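Local coordinates for protein glyoxalase III (glutathione-independent) (Candida albicans, PDB 4LRU) that converts methylglyoxal to D-lactate in a single step without glutathione, detoxifying the methylglyoxal that the cell itself produces, at residues 91-103 and 117-129. Residues are numbered along the deposited sequence; the frame is centred on the assembly and turned at random. Where two conformers were deposited one is given.
Sequences KASDLDPNDYDIF and NAKDLQKIATTVY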
# COMPACT_ATOMS: atom_id res chain seq x y z
N LYS A 91 7.40 -1.26 14.39
CA LYS A 91 8.12 -2.23 13.57
C LYS A 91 7.27 -3.50 13.46
O LYS A 91 6.76 -3.99 14.47
CB LYS A 91 9.48 -2.53 14.22
CG LYS A 91 10.40 -3.37 13.36
CD LYS A 91 11.83 -3.34 13.89
CE LYS A 91 11.94 -4.02 15.24
NZ LYS A 91 13.37 -4.11 15.68
N ALA A 92 7.11 -4.03 12.25
CA ALA A 92 6.17 -5.14 12.02
C ALA A 92 6.44 -6.34 12.93
O ALA A 92 5.51 -6.97 13.44
CB ALA A 92 6.16 -5.56 10.56
N SER A 93 7.72 -6.65 13.16
CA SER A 93 8.07 -7.81 13.97
C SER A 93 7.65 -7.67 15.43
O SER A 93 7.58 -8.67 16.15
CB SER A 93 9.58 -8.06 13.90
OG SER A 93 10.26 -6.99 14.50
N ASP A 94 7.41 -6.44 15.89
CA ASP A 94 6.94 -6.20 17.25
C ASP A 94 5.42 -6.40 17.41
O ASP A 94 4.89 -6.25 18.51
CB ASP A 94 7.32 -4.80 17.74
CG ASP A 94 8.81 -4.65 17.94
OD1 ASP A 94 9.46 -5.64 18.36
OD2 ASP A 94 9.32 -3.54 17.68
N LEU A 95 4.74 -6.76 16.33
CA LEU A 95 3.29 -6.93 16.35
C LEU A 95 2.92 -8.40 16.29
O LEU A 95 3.69 -9.22 15.81
CB LEU A 95 2.68 -6.21 15.15
CG LEU A 95 2.98 -4.71 15.08
CD1 LEU A 95 2.40 -4.13 13.80
CD2 LEU A 95 2.46 -3.96 16.30
N ASP A 96 1.72 -8.73 16.77
CA ASP A 96 1.16 -10.07 16.61
C ASP A 96 0.33 -10.14 15.34
O ASP A 96 -0.73 -9.50 15.26
CB ASP A 96 0.27 -10.43 17.82
CG ASP A 96 -0.27 -11.86 17.75
OD1 ASP A 96 -0.27 -12.45 16.65
OD2 ASP A 96 -0.69 -12.39 18.81
N PRO A 97 0.78 -10.91 14.35
CA PRO A 97 0.08 -10.90 13.07
C PRO A 97 -1.39 -11.31 13.18
O PRO A 97 -2.20 -10.89 12.34
CB PRO A 97 0.85 -11.91 12.21
CG PRO A 97 2.09 -12.24 12.96
CD PRO A 97 1.82 -11.95 14.41
N ASN A 98 -1.75 -12.09 14.20
CA ASN A 98 -3.13 -12.56 14.37
C ASN A 98 -4.08 -11.45 14.84
O ASN A 98 -5.29 -11.65 14.90
CB ASN A 98 -3.21 -13.70 15.40
CG ASN A 98 -2.36 -14.90 15.04
OD1 ASN A 98 -1.49 -15.31 15.82
ND2 ASN A 98 -2.61 -15.48 13.88
N ASP A 99 -3.54 -10.29 15.21
CA ASP A 99 -4.38 -9.21 15.73
C ASP A 99 -5.17 -8.51 14.61
O ASP A 99 -6.15 -7.82 14.90
CB ASP A 99 -3.54 -8.16 16.43
CG ASP A 99 -3.09 -8.59 17.81
OD1 ASP A 99 -3.57 -9.62 18.33
OD2 ASP A 99 -2.23 -7.89 18.38
N TYR A 100 -4.73 -8.66 13.36
CA TYR A 100 -5.22 -7.81 12.26
C TYR A 100 -6.22 -8.53 11.38
O TYR A 100 -6.14 -9.73 11.18
CB TYR A 100 -4.05 -7.24 11.43
CG TYR A 100 -3.13 -6.51 12.37
CD1 TYR A 100 -3.50 -5.28 12.89
CD2 TYR A 100 -2.04 -7.16 12.92
CE1 TYR A 100 -2.77 -4.67 13.89
CE2 TYR A 100 -1.30 -6.56 13.91
CZ TYR A 100 -1.66 -5.32 14.39
OH TYR A 100 -0.93 -4.73 15.39
N ASP A 101 -7.19 -7.76 10.87
CA ASP A 101 -8.24 -8.30 10.01
C ASP A 101 -8.21 -7.77 8.58
O ASP A 101 -8.85 -8.35 7.70
CB ASP A 101 -9.61 -7.98 10.62
CG ASP A 101 -9.93 -8.84 11.81
OD1 ASP A 101 -9.19 -9.82 12.09
OD2 ASP A 101 -10.96 -8.57 12.48
N ILE A 102 -7.53 -6.66 8.36
CA ILE A 102 -7.30 -6.08 7.04
C ILE A 102 -5.82 -5.71 6.96
O ILE A 102 -5.23 -5.24 7.95
CB ILE A 102 -8.15 -4.80 6.87
CG1 ILE A 102 -9.63 -5.17 6.82
CG2 ILE A 102 -7.74 -4.00 5.64
CD1 ILE A 102 -10.58 -4.00 6.96
N PHE A 103 -5.21 -5.95 5.80
CA PHE A 103 -3.88 -5.47 5.50
C PHE A 103 -4.02 -4.49 4.35
O PHE A 103 -4.61 -4.82 3.32
CB PHE A 103 -2.96 -6.62 5.10
CG PHE A 103 -1.54 -6.19 4.80
CD1 PHE A 103 -1.21 -5.66 3.57
CD2 PHE A 103 -0.55 -6.32 5.77
CE1 PHE A 103 0.09 -5.30 3.29
CE2 PHE A 103 0.76 -5.94 5.50
CZ PHE A 103 1.08 -5.43 4.26
N ASN A 117 10.72 -8.14 0.19
CA ASN A 117 11.46 -8.92 1.17
C ASN A 117 11.05 -8.60 2.59
O ASN A 117 11.75 -8.98 3.55
CB ASN A 117 12.96 -8.69 1.02
CG ASN A 117 13.46 -9.04 -0.36
OD1 ASN A 117 14.10 -8.23 -1.02
ND2 ASN A 117 13.18 -10.25 -0.78
N ALA A 118 9.92 -7.91 2.73
CA ALA A 118 9.44 -7.49 4.04
C ALA A 118 8.66 -8.62 4.68
O ALA A 118 7.42 -8.57 4.79
CB ALA A 118 8.59 -6.23 3.92
N LYS A 119 9.39 -9.62 5.17
CA LYS A 119 8.77 -10.89 5.52
C LYS A 119 7.80 -10.76 6.69
O LYS A 119 6.82 -11.46 6.73
CB LYS A 119 9.84 -11.95 5.77
CG LYS A 119 10.57 -12.31 4.48
CD LYS A 119 11.47 -13.52 4.61
CE LYS A 119 12.21 -13.75 3.30
NZ LYS A 119 11.28 -14.07 2.18
N ASP A 120 8.07 -9.85 7.62
CA ASP A 120 7.14 -9.65 8.75
C ASP A 120 5.81 -9.02 8.30
O ASP A 120 4.72 -9.53 8.65
CB ASP A 120 7.79 -8.79 9.83
CG ASP A 120 8.93 -9.51 10.54
OD1 ASP A 120 8.74 -10.69 10.91
OD2 ASP A 120 10.00 -8.88 10.75
N LEU A 121 5.87 -7.93 7.53
CA LEU A 121 4.65 -7.38 6.93
C LEU A 121 3.94 -8.44 6.09
O LEU A 121 2.71 -8.56 6.13
CB LEU A 121 4.98 -6.17 6.05
CG LEU A 121 5.31 -4.90 6.81
CD1 LEU A 121 5.74 -3.80 5.87
CD2 LEU A 121 4.10 -4.45 7.62
N GLN A 122 4.71 -9.19 5.31
CA GLN A 122 4.13 -10.22 4.46
C GLN A 122 3.40 -11.28 5.28
O GLN A 122 2.34 -11.79 4.86
CB GLN A 122 5.19 -10.85 3.56
CG GLN A 122 5.61 -9.95 2.41
CD GLN A 122 6.66 -10.57 1.53
OE1 GLN A 122 7.54 -11.28 2.02
NE2 GLN A 122 6.57 -10.35 0.23
N LYS A 123 3.97 -11.62 6.44
CA LYS A 123 3.36 -12.60 7.33
C LYS A 123 2.04 -12.07 7.89
O LYS A 123 1.07 -12.80 8.03
CB LYS A 123 4.32 -12.97 8.47
CG LYS A 123 3.75 -13.96 9.48
CD LYS A 123 3.54 -15.32 8.84
CE LYS A 123 3.12 -16.38 9.85
NZ LYS A 123 2.68 -17.65 9.18
N ILE A 124 1.99 -10.77 8.19
CA ILE A 124 0.71 -10.16 8.60
C ILE A 124 -0.31 -10.27 7.45
O ILE A 124 -1.45 -10.70 7.66
CB ILE A 124 0.86 -8.71 9.07
CG1 ILE A 124 1.86 -8.63 10.22
CG2 ILE A 124 -0.52 -8.16 9.46
CD1 ILE A 124 2.15 -7.24 10.73
N ALA A 125 0.12 -9.97 6.23
CA ALA A 125 -0.76 -10.10 5.07
C ALA A 125 -1.31 -11.51 4.90
O ALA A 125 -2.52 -11.70 4.69
CB ALA A 125 -0.03 -9.69 3.81
N THR A 126 -0.46 -12.53 5.00
CA THR A 126 -0.94 -13.90 4.77
C THR A 126 -1.82 -14.37 5.93
O THR A 126 -2.75 -15.17 5.73
CB THR A 126 0.20 -14.92 4.52
OG1 THR A 126 1.13 -14.92 5.62
CG2 THR A 126 0.93 -14.60 3.22
N THR A 127 -1.51 -13.90 7.14
CA THR A 127 -2.31 -14.26 8.30
C THR A 127 -3.71 -13.69 8.15
O THR A 127 -4.71 -14.39 8.35
CB THR A 127 -1.64 -13.77 9.60
OG1 THR A 127 -0.39 -14.45 9.77
CG2 THR A 127 -2.50 -14.04 10.79
N VAL A 128 -3.76 -12.43 7.74
CA VAL A 128 -5.04 -11.75 7.44
C VAL A 128 -5.80 -12.51 6.37
O VAL A 128 -6.98 -12.84 6.55
CB VAL A 128 -4.80 -10.30 6.98
CG1 VAL A 128 -6.07 -9.72 6.36
CG2 VAL A 128 -4.33 -9.45 8.14
N TYR A 129 -5.13 -12.85 5.27
CA TYR A 129 -5.81 -13.52 4.16
C TYR A 129 -6.31 -14.90 4.55
O TYR A 129 -7.38 -15.31 4.11
CB TYR A 129 -4.90 -13.62 2.94
CG TYR A 129 -5.63 -13.99 1.67
CD1 TYR A 129 -6.51 -13.10 1.08
CD2 TYR A 129 -5.46 -15.22 1.08
CE1 TYR A 129 -7.19 -13.43 -0.08
CE2 TYR A 129 -6.12 -15.56 -0.08
CZ TYR A 129 -6.99 -14.65 -0.66
OH TYR A 129 -7.68 -15.01 -1.80
O HOH W 1 9.82 -6.18 11.20
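Ser93, Pro97 and Asp101 pass in turn over Asp120, Ile124 and Val128, one turn of helix apart. Segment 91-103 thus runs along one side of the helix beginning at residue 119, with two 3-10 turns, 92-94 and 97-99, before it enters its strand. Past Asp101 the segment doubles back, and Phe103 comes to lie opposite Ala125. The CA atoms of the two segments come closest at Pro97 and Ile124, 4.6 Å apart. No direct hydrogen bond crosses the contact, and apolar side chains carry most of it.

Ile124 is central. Its CG1 meets Pro97 CB at 4.0 Å. Its CG2 branch, anti to the backbone N, extends to Tyr100 CD2 and to the edge of the Phe103 ring. Phe103 has CG anti to its own backbone N (chi1 -179°), which lays the ring against the helix. The CB of Ala125 sits over the middle of one ring face, 4.0 Å from the centroid, a CH-pi contact. Val128 reaches two successive backbone carbonyls: CG2 touches Tyr100 O at 3.5 Å and CG1 touches Asp101 O.

Thr127 packs CG2 against Pro97 O, while its OG1 donates to Lys123 O at 2.8 Å. That carbonyl also accepts from Thr127 N, on the opposite face of its plane. At the other end Ala92 CB rests on Asp120 CB and, at 3.8 Å, on Leu121 CD2. A water links Ser93 N to Asp120 OD2, accepting from the first and donating to the second.

Glu51 accepts hydrogen bonds from the backbone N atoms of Asp120 and Leu121 at the helix start. Lys131 forms a salt bridge with Asp101. Strand 102-105 lies between strands 6-10 and 134-138 in the central sheet of this DJ-1 superfamily protein. Helix 119-130 lies between the parallel neighbours 102-105 and 134-138 in the chain, as part of a beta-alpha-beta crossover.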